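Local coordinates for protein probable glutaminase ybaS (Escherichia coli, PDB 1U60) that catalyses the hydrolysis of L-glutamine to L-glutamate and ammonium, as a homotetrameric member of the glutaminase family, at residues Q9-A14 with V43-C48; S125-E130 with W136-H141; A210-G215 with R224-D229. All blocks are in the same frame, centred on the assembly; numbering follows the deposited sequence. Where two conformers were deposited one is given.

Contact 1 (Q9-A14 with V43-C48)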
loop_
_atom_site.group_PDB
_atom_site.type_symbol
_atom_site.label_atom_id
_atom_site.label_comp_id
_atom_site.label_asym_id
_atom_site.label_seq_id
_atom_site.Cartn_x
_atom_site.Cartn_y
_atom_site.Cartn_z
ATOM N N GLN A 9 -26.116 11.113 -8.530
ATOM C CA GLN A 9 -26.639 9.752 -8.705
ATOM C C GLN A 9 -25.804 8.716 -8.005
ATOM O O GLN A 9 -26.324 7.766 -7.454
ATOM C CB GLN A 9 -26.717 9.342 -10.187
ATOM C CG GLN A 9 -27.869 9.946 -10.960
ATOM C CD GLN A 9 -27.853 9.521 -12.422
ATOM O OE1 GLN A 9 -27.368 8.409 -12.748
ATOM N NE2 GLN A 9 -28.389 10.381 -13.307
ATOM N N ALA A 10 -24.489 8.882 -8.054
ATOM C CA ALA A 10 -23.584 7.960 -7.399
ATOM C C ALA A 10 -23.756 7.945 -5.904
ATOM O O ALA A 10 -23.861 6.875 -5.346
ATOM C CB ALA A 10 -22.136 8.240 -7.788
ATOM N N VAL A 11 -23.829 9.110 -5.225
ATOM C CA VAL A 11 -24.039 9.095 -3.786
ATOM C C VAL A 11 -25.458 8.608 -3.427
ATOM O O VAL A 11 -25.620 7.932 -2.423
ATOM C CB VAL A 11 -23.780 10.463 -3.033
ATOM C CG1 VAL A 11 -22.326 10.910 -3.251
ATOM C CG2 VAL A 11 -24.715 11.534 -3.435
ATOM N N ASP A 12 -26.458 9.006 -4.211
ATOM C CA ASP A 12 -27.833 8.487 -4.033
ATOM C C ASP A 12 -27.939 6.970 -4.119
ATOM O O ASP A 12 -28.521 6.323 -3.238
ATOM C CB ASP A 12 -28.795 9.140 -5.051
ATOM C CG ASP A 12 -29.112 10.605 -4.690
ATOM O OD1 ASP A 12 -28.730 11.062 -3.601
ATOM O OD2 ASP A 12 -29.771 11.354 -5.434
ATOM N N GLN A 13 -27.347 6.390 -5.145
ATOM C CA GLN A 13 -27.376 4.934 -5.316
ATOM C C GLN A 13 -26.565 4.201 -4.258
ATOM O O GLN A 13 -26.973 3.141 -3.779
ATOM C CB GLN A 13 -26.922 4.570 -6.729
ATOM C CG GLN A 13 -27.866 5.190 -7.774
ATOM C CD GLN A 13 -27.603 4.783 -9.223
ATOM O OE1 GLN A 13 -26.606 4.112 -9.531
ATOM N NE2 GLN A 13 -28.512 5.194 -10.122
ATOM N N ALA A 14 -25.416 4.749 -3.860
ATOM C CA ALA A 14 -24.673 4.113 -2.780
ATOM C C ALA A 14 -25.461 4.083 -1.473
ATOM O O ALA A 14 -25.393 3.113 -0.730
ATOM C CB ALA A 14 -23.317 4.838 -2.551
ATOM N N VAL A 43 -23.307 9.489 3.020
ATOM C CA VAL A 43 -22.214 9.435 2.074
ATOM C C VAL A 43 -22.154 10.767 1.324
ATOM O O VAL A 43 -23.179 11.436 1.070
ATOM C CB VAL A 43 -22.334 8.239 1.132
ATOM C CG1 VAL A 43 -23.693 8.228 0.425
ATOM C CG2 VAL A 43 -21.209 8.213 0.160
ATOM N N ALA A 44 -20.941 11.200 1.009
ATOM C CA ALA A 44 -20.746 12.491 0.337
ATOM C C ALA A 44 -19.523 12.497 -0.565
ATOM O O ALA A 44 -18.548 11.839 -0.299
ATOM C CB ALA A 44 -20.597 13.654 1.358
ATOM N N ILE A 45 -19.584 13.369 -1.584
ATOM C CA ILE A 45 -18.469 13.759 -2.411
ATOM C C ILE A 45 -18.255 15.273 -2.258
ATOM O O ILE A 45 -19.194 16.065 -2.251
ATOM C CB ILE A 45 -18.799 13.506 -3.887
ATOM C CG1 ILE A 45 -18.902 12.022 -4.207
ATOM C CG2 ILE A 45 -17.815 14.209 -4.802
ATOM C CD1 ILE A 45 -19.541 11.695 -5.561
ATOM N N VAL A 46 -16.985 15.657 -2.119
ATOM C CA VAL A 46 -16.574 17.021 -2.288
ATOM C C VAL A 46 -15.506 17.036 -3.381
ATOM O O VAL A 46 -14.472 16.395 -3.254
ATOM C CB VAL A 46 -16.053 17.637 -1.001
ATOM C CG1 VAL A 46 -15.541 19.091 -1.322
ATOM C CG2 VAL A 46 -17.177 17.668 0.055
ATOM N N THR A 47 -15.763 17.758 -4.472
ATOM C CA THR A 47 -14.840 17.738 -5.616
ATOM C C THR A 47 -13.749 18.771 -5.437
ATOM O O THR A 47 -13.890 19.681 -4.642
ATOM C CB THR A 47 -15.561 18.022 -6.967
ATOM O OG1 THR A 47 -15.964 19.404 -7.066
ATOM C CG2 THR A 47 -16.866 17.206 -7.060
ATOM N N CYS A 48 -12.685 18.619 -6.219
ATOM C CA CYS A 48 -11.583 19.575 -6.229
ATOM C C CYS A 48 -11.990 20.941 -6.702
ATOM O O CYS A 48 -11.278 21.928 -6.461
ATOM C CB CYS A 48 -10.441 19.032 -7.083
ATOM S SG CYS A 48 -9.667 17.720 -6.152
#

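Contact 2 (S125-E130 with W136-H141)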
loop_
_atom_site.group_PDB
_atom_site.type_symbol
_atom_site.label_atom_id
_atom_site.label_comp_id
_atom_site.label_asym_id
_atom_site.label_seq_id
_atom_site.Cartn_x
_atom_site.Cartn_y
_atom_site.Cartn_z
ATOM N N SER A 125 3.666 14.111 18.989
ATOM C CA SER A 125 4.790 14.617 19.775
ATOM C C SER A 125 5.853 15.342 18.941
ATOM O O SER A 125 6.673 16.090 19.513
ATOM C CB SER A 125 5.497 13.459 20.531
ATOM O OG SER A 125 6.406 12.726 19.698
ATOM N N LEU A 126 5.852 15.080 17.640
ATOM C CA LEU A 126 6.799 15.631 16.645
ATOM C C LEU A 126 6.448 17.035 16.165
ATOM O O LEU A 126 7.338 17.742 15.688
ATOM C CB LEU A 126 6.892 14.684 15.432
ATOM C CG LEU A 126 7.951 14.901 14.349
ATOM C CD1 LEU A 126 9.345 15.072 14.922
ATOM C CD2 LEU A 126 7.912 13.776 13.321
ATOM N N ILE A 127 5.178 17.438 16.292
ATOM C CA ILE A 127 4.662 18.772 15.919
ATOM C C ILE A 127 5.485 19.871 16.616
ATOM O O ILE A 127 5.849 19.704 17.769
ATOM C CB ILE A 127 3.091 18.791 16.378
ATOM C CG1 ILE A 127 2.334 17.829 15.505
ATOM C CG2 ILE A 127 2.380 20.150 16.411
ATOM C CD1 ILE A 127 2.728 17.861 14.181
ATOM N N ASN A 128 5.777 20.969 15.926
ATOM C CA ASN A 128 6.441 22.114 16.575
ATOM C C ASN A 128 5.480 22.750 17.608
ATOM O O ASN A 128 4.313 23.024 17.328
ATOM C CB ASN A 128 6.765 23.209 15.532
ATOM C CG ASN A 128 7.898 22.866 14.575
ATOM O OD1 ASN A 128 8.042 23.549 13.550
ATOM N ND2 ASN A 128 8.742 21.924 14.929
ATOM N N ALA A 129 5.958 22.979 18.817
ATOM C CA ALA A 129 5.132 23.563 19.887
ATOM C C ALA A 129 6.004 23.942 21.064
ATOM O O ALA A 129 6.863 23.157 21.474
ATOM C CB ALA A 129 4.083 22.563 20.383
ATOM N N GLU A 130 5.733 25.102 21.647
ATOM C CA GLU A 130 6.463 25.574 22.833
ATOM C C GLU A 130 5.932 24.969 24.107
ATOM O O GLU A 130 6.640 24.920 25.111
ATOM C CB GLU A 130 6.306 27.093 22.955
ATOM C CG GLU A 130 7.007 27.817 21.840
ATOM C CD GLU A 130 8.465 28.024 22.156
ATOM O OE1 GLU A 130 8.779 29.080 22.773
ATOM O OE2 GLU A 130 9.281 27.124 21.817
ATOM N N TRP A 136 -1.850 21.628 21.025
ATOM C CA TRP A 136 -3.271 21.314 20.787
ATOM C C TRP A 136 -3.838 22.327 19.825
ATOM O O TRP A 136 -4.473 21.968 18.849
ATOM C CB TRP A 136 -4.067 21.229 22.113
ATOM C CG TRP A 136 -5.548 21.258 21.896
ATOM C CD1 TRP A 136 -6.459 22.191 22.392
ATOM C CD2 TRP A 136 -6.283 20.417 21.017
ATOM N NE1 TRP A 136 -7.715 21.901 21.909
ATOM C CE2 TRP A 136 -7.640 20.828 21.060
ATOM C CE3 TRP A 136 -5.934 19.340 20.171
ATOM C CZ2 TRP A 136 -8.634 20.200 20.303
ATOM C CZ3 TRP A 136 -6.923 18.726 19.439
ATOM C CH2 TRP A 136 -8.250 19.151 19.500
ATOM N N GLN A 137 -3.582 23.611 20.080
ATOM C CA GLN A 137 -4.149 24.662 19.252
ATOM C C GLN A 137 -3.732 24.487 17.789
ATOM O O GLN A 137 -4.563 24.663 16.913
ATOM C CB GLN A 137 -3.772 26.075 19.754
ATOM C CG GLN A 137 -4.586 26.520 20.973
ATOM C CD GLN A 137 -6.109 26.382 20.821
ATOM O OE1 GLN A 137 -6.686 26.885 19.864
ATOM N NE2 GLN A 137 -6.754 25.730 21.777
ATOM N N ARG A 138 -2.480 24.110 17.521
ATOM C CA ARG A 138 -2.004 24.015 16.143
ATOM C C ARG A 138 -2.658 22.818 15.438
ATOM O O ARG A 138 -3.020 22.912 14.296
ATOM C CB ARG A 138 -0.501 23.937 16.092
ATOM C CG ARG A 138 0.238 25.222 16.580
ATOM C CD ARG A 138 1.754 25.193 16.331
ATOM N NE ARG A 138 2.041 25.244 14.896
ATOM C CZ ARG A 138 2.662 24.299 14.182
ATOM N NH1 ARG A 138 3.180 23.213 14.729
ATOM N NH2 ARG A 138 2.830 24.501 12.875
ATOM N N ILE A 139 -2.872 21.731 16.169
ATOM C CA ILE A 139 -3.556 20.526 15.614
ATOM C C ILE A 139 -5.027 20.784 15.365
ATOM O O ILE A 139 -5.534 20.476 14.303
ATOM C CB ILE A 139 -3.344 19.330 16.536
ATOM C CG1 ILE A 139 -1.891 18.822 16.398
ATOM C CG2 ILE A 139 -4.336 18.190 16.235
ATOM C CD1 ILE A 139 -1.434 17.878 17.495
ATOM N N LEU A 140 -5.719 21.429 16.326
ATOM C CA LEU A 140 -7.126 21.813 16.142
ATOM C C LEU A 140 -7.261 22.707 14.900
ATOM O O LEU A 140 -8.157 22.528 14.104
ATOM C CB LEU A 140 -7.676 22.500 17.391
ATOM C CG LEU A 140 -9.105 23.011 17.274
ATOM C CD1 LEU A 140 -10.058 21.859 16.963
ATOM C CD2 LEU A 140 -9.516 23.733 18.564
ATOM N N HIS A 141 -6.324 23.639 14.727
ATOM C CA HIS A 141 -6.370 24.578 13.611
ATOM C C HIS A 141 -6.224 23.853 12.276
ATOM O O HIS A 141 -6.960 24.131 11.350
ATOM C CB HIS A 141 -5.283 25.636 13.794
ATOM C CG HIS A 141 -5.328 26.718 12.778
ATOM N ND1 HIS A 141 -6.316 27.681 12.766
ATOM C CD2 HIS A 141 -4.530 26.973 11.714
ATOM C CE1 HIS A 141 -6.096 28.507 11.756
ATOM N NE2 HIS A 141 -5.030 28.090 11.097
#

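Contact 3 (A210-G215 with R224-D229)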
loop_
_atom_site.group_PDB
_atom_site.type_symbol
_atom_site.label_atom_id
_atom_site.label_comp_id
_atom_site.label_asym_id
_atom_site.label_seq_id
_atom_site.Cartn_x
_atom_site.Cartn_y
_atom_site.Cartn_z
ATOM N N ALA A 210 -11.053 16.123 -0.087
ATOM C CA ALA A 210 -10.986 16.987 -1.222
ATOM C C ALA A 210 -9.779 17.937 -1.122
ATOM O O ALA A 210 -9.155 18.253 -2.119
ATOM C CB ALA A 210 -12.239 17.761 -1.377
ATOM N N THR A 211 -9.416 18.319 0.082
ATOM C CA THR A 211 -8.239 19.146 0.279
ATOM C C THR A 211 -7.004 18.357 -0.155
ATOM O O THR A 211 -6.123 18.884 -0.852
ATOM C CB THR A 211 -8.143 19.617 1.719
ATOM O OG1 THR A 211 -9.286 20.454 2.042
ATOM C CG2 THR A 211 -6.867 20.434 1.896
ATOM N N LEU A 212 -6.952 17.076 0.218
ATOM C CA LEU A 212 -5.854 16.242 -0.194
ATOM C C LEU A 212 -5.940 16.011 -1.705
ATOM O O LEU A 212 -4.918 16.103 -2.418
ATOM C CB LEU A 212 -5.893 14.949 0.587
ATOM C CG LEU A 212 -5.713 15.024 2.101
ATOM C CD1 LEU A 212 -5.992 13.639 2.775
ATOM C CD2 LEU A 212 -4.309 15.561 2.485
ATOM N N ALA A 213 -7.131 15.739 -2.248
ATOM C CA ALA A 213 -7.249 15.494 -3.687
ATOM C C ALA A 213 -6.789 16.720 -4.523
ATOM O O ALA A 213 -6.264 16.548 -5.617
ATOM C CB ALA A 213 -8.710 15.109 -4.075
ATOM N N ALA A 214 -7.026 17.930 -3.991
ATOM C CA ALA A 214 -6.678 19.194 -4.637
ATOM C C ALA A 214 -5.203 19.596 -4.429
ATOM O O ALA A 214 -4.792 20.703 -4.809
ATOM C CB ALA A 214 -7.581 20.293 -4.154
ATOM N N GLY A 215 -4.391 18.683 -3.901
ATOM C CA GLY A 215 -2.985 18.921 -3.662
ATOM C C GLY A 215 -2.747 19.915 -2.538
ATOM O O GLY A 215 -1.729 20.634 -2.524
ATOM N N ARG A 224 -4.848 27.443 0.335
ATOM C CA ARG A 224 -3.805 26.431 0.377
ATOM C C ARG A 224 -3.429 26.164 1.810
ATOM O O ARG A 224 -2.974 27.064 2.502
ATOM C CB ARG A 224 -2.539 26.805 -0.409
ATOM C CG ARG A 224 -1.486 25.693 -0.247
ATOM C CD ARG A 224 -0.307 25.736 -1.178
ATOM N NE ARG A 224 -0.710 25.607 -2.548
ATOM C CZ ARG A 224 -0.985 24.462 -3.128
ATOM N NH1 ARG A 224 -0.948 23.313 -2.441
ATOM N NH2 ARG A 224 -1.366 24.428 -4.380
ATOM N N VAL A 225 -3.664 24.939 2.276
ATOM C CA VAL A 225 -3.372 24.507 3.638
ATOM C C VAL A 225 -2.068 23.722 3.671
ATOM O O VAL A 225 -1.328 23.839 4.604
ATOM C CB VAL A 225 -4.505 23.592 4.168
ATOM C CG1 VAL A 225 -4.264 23.101 5.574
ATOM C CG2 VAL A 225 -5.794 24.268 4.075
ATOM N N LEU A 226 -1.839 22.852 2.683
ATOM C CA LEU A 226 -0.636 22.041 2.619
ATOM C C LEU A 226 0.180 22.303 1.344
ATOM O O LEU A 226 -0.393 22.641 0.328
ATOM C CB LEU A 226 -1.023 20.563 2.631
ATOM C CG LEU A 226 -2.018 20.130 3.707
ATOM C CD1 LEU A 226 -2.368 18.632 3.498
ATOM C CD2 LEU A 226 -1.471 20.370 5.137
ATOM N N GLN A 227 1.478 22.028 1.380
ATOM C CA GLN A 227 2.268 22.061 0.180
ATOM C C GLN A 227 1.888 20.878 -0.669
ATOM O O GLN A 227 1.793 19.774 -0.149
ATOM C CB GLN A 227 3.751 21.981 0.490
ATOM C CG GLN A 227 4.250 23.165 1.278
ATOM C CD GLN A 227 5.617 22.887 1.878
ATOM O OE1 GLN A 227 5.750 22.686 3.105
ATOM N NE2 GLN A 227 6.613 22.814 1.019
ATOM N N ALA A 228 1.705 21.104 -1.956
ATOM C CA ALA A 228 1.373 20.031 -2.876
ATOM C C ALA A 228 2.318 18.829 -2.770
ATOM O O ALA A 228 1.876 17.663 -2.854
ATOM C CB ALA A 228 1.333 20.570 -4.299
ATOM N N ASP A 229 3.616 19.098 -2.591
ATOM C CA ASP A 229 4.622 18.040 -2.612
ATOM C C ASP A 229 4.512 17.152 -1.376
ATOM O O ASP A 229 5.054 16.069 -1.367
ATOM C CB ASP A 229 6.043 18.607 -2.677
ATOM C CG ASP A 229 6.413 19.126 -4.057
ATOM O OD1 ASP A 229 5.812 18.727 -5.105
ATOM O OD2 ASP A 229 7.343 19.935 -4.179
HETATM O O HOH W 1 -2.556 21.958 -5.576
#

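Contact 1 (Q9-A14 with V43-C48)
Val11 is the helix residue through which this contact is made, and its two neighbours on the strand, Val43 and Ile45, which point to the same face of the sheet, pack against it. The side chains of Val11 and Ile45 cross obliquely: CG1 of Val11 comes down on the outer half of the isoleucine, 3.7 Å from Ile45 CD1 and equally near its CG1. That branch of Val11 stands beside its own backbone N and opposite the carbonyl carbon (chi1 -60°), which aims it at the strand. Val43 meets the helix differently. Its CG1, set between backbone N and carbonyl carbon (chi1 54°), lies against the carbonyl oxygen of Val11, 3.5 Å from Val11 O, and touches Val11 CB at 4.1 Å. Between these two strand residues Ala44 turns its methyl group away, in the usual alternation of a beta strand. No hydrogen bond joins the segments; the side chains meet through carbon alone, and all the touching residues are buried. Val299 of helix 290-303 also touches Ile45 and packs against Ala14, extending the same layer. The short axes of helix 9-14 and strand 43-47 are 8.1 Å apart and nearly antiparallel (164°). Helices 4-18 and 290-303 pack together on one face of the antiparallel sheet, as in the serine beta-lactamase-like fold.

Contact 2 (S125-E130 with W136-H141)
Arg138 reaches from helix 132-147 across to the chain leaving helix 117-126, where Asn128 O receives its guanidinium. Its CB points toward that chain, and CG stands beside the backbone N, opposite the carbonyl carbon (chi1 -66°). The chain runs extended to CD, which already lies 3.5 Å from Asn128 O, and then bends at chi3 (68°), bringing the guanidinium back round the same oxygen. NE remains farther off, while NH1 makes the one hydrogen bond across the contact, 2.8 Å to Asn128 O. NH1 approaches in the carbonyl plane, on a lone pair, but the bond is bent, with an N-H...O angle of 139°, and the oxygen is tilted from the guanidinium plane. The setting is a helix-loop-helix connection in the mainly helical part of the glutaminase fold: the chain turns between successive helices, and the second helix grips the turn by a backbone carbonyl. NH1 also forms a salt bridge with Asp79 OD2, and the same carboxylate oxygen accepts Asn128 N, so helix 68-80 ties both partners together. Carbon closes in on NH1 too, with Ile127 CG2 at 3.6 Å and Asn128 CB at 3.7 Å. Deeper down, Ile127 CG1 meets Ile139 CD1 at 4.3 Å. The side chain of Ile139 continues inward onto Thr72 of helix 68-80 and Val191 of helix 185-195.

Contact 3 (A210-G215 with R224-D229)
Just past the end of helix 202-213, Gly215 takes a positive phi (70°) that turns the chain, and its CA comes within 4.6 Å of the CA of Ala228. This is a Schellman motif with Gly215 as its C-prime residue: Gly215 N bonds to Leu212 O, and Gly216 N to Thr211 O. From there a short hairpin, strands 217-218 and 223-224, carries the chain back past the helix end. Arg224 fastens that return. Its CG lies opposite its own backbone N (chi1 178°), the chain bends at chi3, and the guanidinium edge is brought round to three oxygens that all lie in its plane. NH1 bridges two carbonyls, donating to Gly215 O at 2.8 Å and, more nearly straight, to Leu226 O at 2.9 Å. Because one carbonyl belongs to the turn that ends the helix and the other to the returning loop, a single nitrogen holds both; their partial negative charges probably favour the cation here. Beneath this polar layer the buried leucines meet, with Leu212 CD2 3.8 Å from Leu226 CD1 as the side chains cross. Leu226 is also packed by Ala74 of helix 68-80 and by Leu146 of helix 132-147. Ala228 CA makes a CA-H...O contact of 3.2 Å with Gly215 O, and a water accepts from Arg224 NH2 at 3.0 Å while donating to Ala214 O.

Overall arrangement
The three contacts follow one another along the chain, but in space the order differs. Contacts 1 and 2 lie on opposite sides of the chain's centre, with centres 33 Å apart. Contact 3 stands between them: its centre is 20 Å from that of contact 1, which it touches where Val46 O meets Ala210 CB at 3.2 Å, and 19 Å from that of contact 2, with nearest atoms about 6 Å apart. Helices 68-80 and 132-147 serve both contacts 2 and 3. Contact 2 comes nearest the predicted substrate site, the side chain of Ile139 lying about 7 Å from that of Tyr192; the other two are remote from it.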